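Local structure of congerin-1 (Conger myriaster, 1C1L) at residues A[46-51]-A[57-62]. The protein binds beta-galactosides such as lactose as a homodimeric galectin of the conger eel, though its physiological role is not yet known. Residues are numbered along the deposited sequence; the frame is centred on the assembly and turned at random.
Sequences LDHRFN and NTIVMN. With GAL (beta-D-galactopyranose), chain B; BGC (beta-D-glucopyranose), chain C.
Leu-46 reaches its neighbours on strand 58-62 through a single methyl: with CG anti to the backbone N (chi1 171°), CD1 lies 3.6 Å from Ile-59 CG2 and equally near Met-61 CG. The three side chains run alongside one another into the core, where Ile-101 meets both Leu-46 and Met-61. Asp-47 and Val-60 form a hydrogen-bonded antiparallel pair, Asp-47 N donating to Val-60 O at 2.8 Å and Val-60 N to Asp-47 O. On the opposite face of the sheet, Asp-47 directs its carboxylate at the sugar-binding groove, and OD2 is shared by Arg-49 and Arg-30 in salt bridges. His-48 turns back to the core side, its ring covered on one face by Ile-59 CG1 in a CH-pi contact, 4.0 Å from the ring centroid, while Phe-80 packs edge-to-face with it. These strands are a hairpin of the galectin beta-sandwich, in the sheet that carries the carbohydrate site. Arg-49 extends from CG to NE over Val-60, whose CG2 sits against one guanidinium face, 3.7 Å from NE. At the guanidinium edge, NE holds Asp-47 OD2 in a nearly straight bond (2.8 Å, 172°) that enters from above the carboxylate plane. The remaining nitrogens grip lactose: NH1 donates to O3 of the glucose at 2.8 Å, and NH2 to both O4 and O5 of the galactose. Asp-55 adds a salt bridge at NH1, and together with the bonds to Asp-47 and the sugar this probably restrains rotation of the guanidinium. Farther along strand 58-62, Asn-62 ND2 binds galactose O6 at 2.9 Å. The backbone of Arg-49 pairs with Thr-58 through two hydrogen bonds, and Asn-57 also faces it, a G1 beta bulge; Asn-57 N donates to Phe-50 O where the chain turns its corner.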
ATOM      1  N   LEU A  46       0.818 -17.587  -2.769  1.00  6.32           N
ATOM      2  CA  LEU A  46       1.809 -17.800  -3.807  1.00  6.38           C
ATOM      3  C   LEU A  46       3.131 -17.935  -3.090  1.00  8.02           C
ATOM      4  O   LEU A  46       3.693 -16.943  -2.613  1.00  7.45           O
ATOM      5  CB  LEU A  46       1.814 -16.591  -4.750  1.00  7.37           C
ATOM      6  CG  LEU A  46       2.940 -16.527  -5.792  1.00 10.19           C
ATOM      7  CD1 LEU A  46       2.774 -17.628  -6.818  1.00 10.56           C
ATOM      8  CD2 LEU A  46       2.930 -15.174  -6.448  1.00 12.67           C
ATOM      9  N   ASP A  47       3.622 -19.164  -2.971  1.00  7.21           N
ATOM     10  CA  ASP A  47       4.809 -19.461  -2.199  1.00  7.61           C
ATOM     11  C   ASP A  47       6.032 -19.759  -3.069  1.00  7.96           C
ATOM     12  O   ASP A  47       5.997 -20.655  -3.920  1.00  9.81           O
ATOM     13  CB  ASP A  47       4.475 -20.652  -1.289  1.00  7.61           C
ATOM     14  CG  ASP A  47       5.339 -20.791  -0.050  1.00  9.23           C
ATOM     15  OD1 ASP A  47       5.904 -19.823   0.446  1.00  8.09           O
ATOM     16  OD2 ASP A  47       5.437 -21.900   0.442  1.00  7.80           O
ATOM     17  N   HIS A  48       7.086 -18.948  -2.957  1.00  6.32           N
ATOM     18  CA  HIS A  48       8.343 -19.206  -3.645  1.00  6.86           C
ATOM     19  C   HIS A  48       9.239 -19.906  -2.654  1.00  7.87           C
ATOM     20  O   HIS A  48       9.652 -19.321  -1.652  1.00  6.66           O
ATOM     21  CB  HIS A  48       9.040 -17.914  -4.112  1.00  8.49           C
ATOM     22  CG  HIS A  48       8.480 -17.376  -5.425  1.00  8.87           C
ATOM     23  ND1 HIS A  48       7.371 -16.685  -5.576  1.00 10.41           N
ATOM     24  CD2 HIS A  48       9.013 -17.531  -6.688  1.00 11.29           C
ATOM     25  CE1 HIS A  48       7.180 -16.414  -6.832  1.00 10.60           C
ATOM     26  NE2 HIS A  48       8.173 -16.927  -7.507  1.00 11.28           N
ATOM     27  N   ARG A  49       9.485 -21.183  -2.903  1.00  6.54           N
ATOM     28  CA  ARG A  49      10.295 -22.002  -2.022  1.00  7.68           C
ATOM     29  C   ARG A  49      11.674 -22.180  -2.622  1.00  9.12           C
ATOM     30  O   ARG A  49      11.855 -22.803  -3.678  1.00  9.46           O
ATOM     31  CB  ARG A  49       9.629 -23.367  -1.826  1.00  7.41           C
ATOM     32  CG  ARG A  49       8.233 -23.265  -1.250  1.00  8.49           C
ATOM     33  CD  ARG A  49       7.609 -24.631  -1.106  1.00  8.09           C
ATOM     34  NE  ARG A  49       6.371 -24.465  -0.377  1.00  7.90           N
ATOM     35  CZ  ARG A  49       5.553 -25.433   0.010  1.00  8.19           C
ATOM     36  NH1 ARG A  49       5.814 -26.699  -0.275  1.00  7.42           N
ATOM     37  NH2 ARG A  49       4.450 -25.115   0.675  1.00  8.35           N
ATOM     38  N   PHE A  50      12.637 -21.582  -1.942  1.00  8.65           N
ATOM     39  CA  PHE A  50      14.026 -21.625  -2.355  1.00 10.80           C
ATOM     40  C   PHE A  50      14.664 -22.923  -1.882  1.00 12.38           C
ATOM     41  O   PHE A  50      14.968 -23.802  -2.688  1.00 12.58           O
ATOM     42  CB  PHE A  50      14.789 -20.426  -1.773  1.00 11.19           C
ATOM     43  CG  PHE A  50      14.307 -19.116  -2.361  1.00 11.49           C
ATOM     44  CD1 PHE A  50      13.123 -18.536  -1.899  1.00 12.44           C
ATOM     45  CD2 PHE A  50      15.047 -18.510  -3.375  1.00 12.91           C
ATOM     46  CE1 PHE A  50      12.678 -17.345  -2.461  1.00 13.12           C
ATOM     47  CE2 PHE A  50      14.592 -17.316  -3.933  1.00 13.53           C
ATOM     48  CZ  PHE A  50      13.412 -16.736  -3.476  1.00 13.41           C
ATOM     49  N   ASN A  51      14.771 -23.089  -0.577  1.00 15.03           N
ATOM     50  CA  ASN A  51      15.477 -24.216   0.011  1.00 17.00           C
ATOM     51  C   ASN A  51      14.573 -24.644   1.138  1.00 16.61           C
ATOM     52  O   ASN A  51      14.587 -24.129   2.266  1.00 18.11           O
ATOM     53  CB  ASN A  51      16.843 -23.734   0.508  1.00 19.68           C
ATOM     54  CG  ASN A  51      17.571 -24.733   1.398  1.00 22.36           C
ATOM     55  OD1 ASN A  51      17.290 -25.930   1.365  1.00 24.25           O
ATOM     56  ND2 ASN A  51      18.513 -24.314   2.238  1.00 23.00           N
ATOM     57  N   ASN A  57      13.600 -24.437  -5.229  1.00 11.09           N
ATOM     58  CA  ASN A  57      13.177 -23.554  -6.312  1.00 10.18           C
ATOM     59  C   ASN A  57      11.879 -23.941  -7.003  1.00  8.65           C
ATOM     60  O   ASN A  57      11.734 -24.034  -8.230  1.00 10.16           O
ATOM     61  CB  ASN A  57      14.320 -23.425  -7.318  1.00 10.72           C
ATOM     62  CG  ASN A  57      15.528 -22.700  -6.738  1.00 14.34           C
ATOM     63  OD1 ASN A  57      15.482 -22.069  -5.682  1.00 15.37           O
ATOM     64  ND2 ASN A  57      16.693 -22.693  -7.349  1.00 18.18           N
ATOM     65  N   THR A  58      10.885 -24.071  -6.133  1.00  8.24           N
ATOM     66  CA  THR A  58       9.549 -24.460  -6.545  1.00  9.15           C
ATOM     67  C   THR A  58       8.555 -23.376  -6.130  1.00  8.04           C
ATOM     68  O   THR A  58       8.688 -22.786  -5.055  1.00  8.92           O
ATOM     69  CB  THR A  58       9.138 -25.803  -5.878  1.00  9.77           C
ATOM     70  OG1 THR A  58      10.172 -26.746  -6.140  1.00 12.51           O
ATOM     71  CG2 THR A  58       7.798 -26.327  -6.389  1.00 11.90           C
ATOM     72  N   ILE A  59       7.614 -23.063  -7.006  1.00  7.14           N
ATOM     73  CA  ILE A  59       6.511 -22.152  -6.720  1.00  8.60           C
ATOM     74  C   ILE A  59       5.346 -23.074  -6.405  1.00  8.54           C
ATOM     75  O   ILE A  59       5.048 -24.009  -7.165  1.00  9.30           O
ATOM     76  CB  ILE A  59       6.121 -21.284  -7.946  1.00  9.88           C
ATOM     77  CG1 ILE A  59       7.249 -20.345  -8.343  1.00 11.05           C
ATOM     78  CG2 ILE A  59       4.869 -20.462  -7.593  1.00 11.14           C
ATOM     79  CD1 ILE A  59       7.031 -19.751  -9.749  1.00 11.31           C
ATOM     80  N   VAL A  60       4.685 -22.815  -5.288  1.00  7.34           N
ATOM     81  CA  VAL A  60       3.515 -23.548  -4.863  1.00  7.81           C
ATOM     82  C   VAL A  60       2.394 -22.526  -4.729  1.00  8.52           C
ATOM     83  O   VAL A  60       2.549 -21.511  -4.040  1.00  9.74           O
ATOM     84  CB  VAL A  60       3.751 -24.231  -3.501  1.00  8.12           C
ATOM     85  CG1 VAL A  60       2.474 -24.909  -3.023  1.00 10.25           C
ATOM     86  CG2 VAL A  60       4.858 -25.274  -3.631  1.00  8.89           C
ATOM     87  N   MET A  61       1.265 -22.798  -5.344  1.00  7.28           N
ATOM     88  CA  MET A  61       0.080 -21.963  -5.272  1.00  8.25           C
ATOM     89  C   MET A  61      -1.046 -22.772  -4.657  1.00  7.69           C
ATOM     90  O   MET A  61      -1.231 -23.961  -4.964  1.00  6.85           O
ATOM     91  CB  MET A  61      -0.335 -21.514  -6.656  1.00  9.34           C
ATOM     92  CG  MET A  61       0.692 -20.590  -7.275  1.00 11.18           C
ATOM     93  SD  MET A  61       0.234 -20.154  -8.964  1.00 17.47           S
ATOM     94  CE  MET A  61       0.960 -21.539  -9.792  1.00 16.78           C
ATOM     95  N   ASN A  62      -1.798 -22.135  -3.769  1.00  5.99           N
ATOM     96  CA  ASN A  62      -2.906 -22.796  -3.127  1.00  5.88           C
ATOM     97  C   ASN A  62      -3.840 -21.736  -2.557  1.00  7.41           C
ATOM     98  O   ASN A  62      -3.576 -20.532  -2.713  1.00  6.63           O
ATOM     99  CB  ASN A  62      -2.368 -23.689  -2.020  1.00  5.38           C
ATOM    100  CG  ASN A  62      -3.272 -24.880  -1.738  1.00  6.89           C
ATOM    101  OD1 ASN A  62      -4.428 -24.953  -2.161  1.00  6.45           O
ATOM    102  ND2 ASN A  62      -2.792 -25.852  -0.977  1.00  6.70           N
TER
HETATM  103  C1  GAL B   2       2.151 -26.352   3.216  1.00  9.28           C
HETATM  104  C2  GAL B   2       2.884 -25.285   4.028  1.00  8.00           C
HETATM  105  C3  GAL B   2       2.048 -24.007   4.116  1.00  7.43           C
HETATM  106  C4  GAL B   2       1.597 -23.552   2.716  1.00  6.15           C
HETATM  107  C5  GAL B   2       0.946 -24.712   1.974  1.00  7.37           C
HETATM  108  C6  GAL B   2       0.575 -24.348   0.553  1.00  5.80           C
HETATM  109  O2  GAL B   2       3.127 -25.787   5.336  1.00  8.83           O
HETATM  110  O3  GAL B   2       2.824 -22.994   4.735  1.00  7.71           O
HETATM  111  O4  GAL B   2       2.731 -23.084   2.004  1.00  4.59           O
HETATM  112  O5  GAL B   2       1.838 -25.853   1.922  1.00  7.19           O
HETATM  113  O6  GAL B   2      -0.073 -25.422  -0.082  1.00  8.41           O
HETATM  114  C2  BGC C   1       2.775 -30.467   0.765  1.00 10.84           C
HETATM  115  C3  BGC C   1       3.351 -29.178   1.374  1.00  9.58           C
HETATM  116  C4  BGC C   1       2.367 -28.604   2.377  1.00 10.23           C
HETATM  117  C5  BGC C   1       2.030 -29.670   3.432  1.00 10.60           C
HETATM  118  C6  BGC C   1       1.036 -29.178   4.462  1.00 10.29           C
HETATM  119  C1  BGC C   1       2.369 -31.445   1.865  1.00 10.26           C
HETATM  120  O1  BGC C   1       1.728 -32.526   1.310  1.00 13.02           O
HETATM  121  O2  BGC C   1       3.757 -31.070  -0.067  1.00 11.39           O
HETATM  122  O3  BGC C   1       3.595 -28.241   0.342  1.00  8.39           O
HETATM  123  O4  BGC C   1       2.963 -27.451   3.031  1.00  8.81           O
HETATM  124  O5  BGC C   1       1.449 -30.802   2.765  1.00 11.41           O
HETATM  125  O6  BGC C   1      -0.189 -28.782   3.864  1.00 13.54           O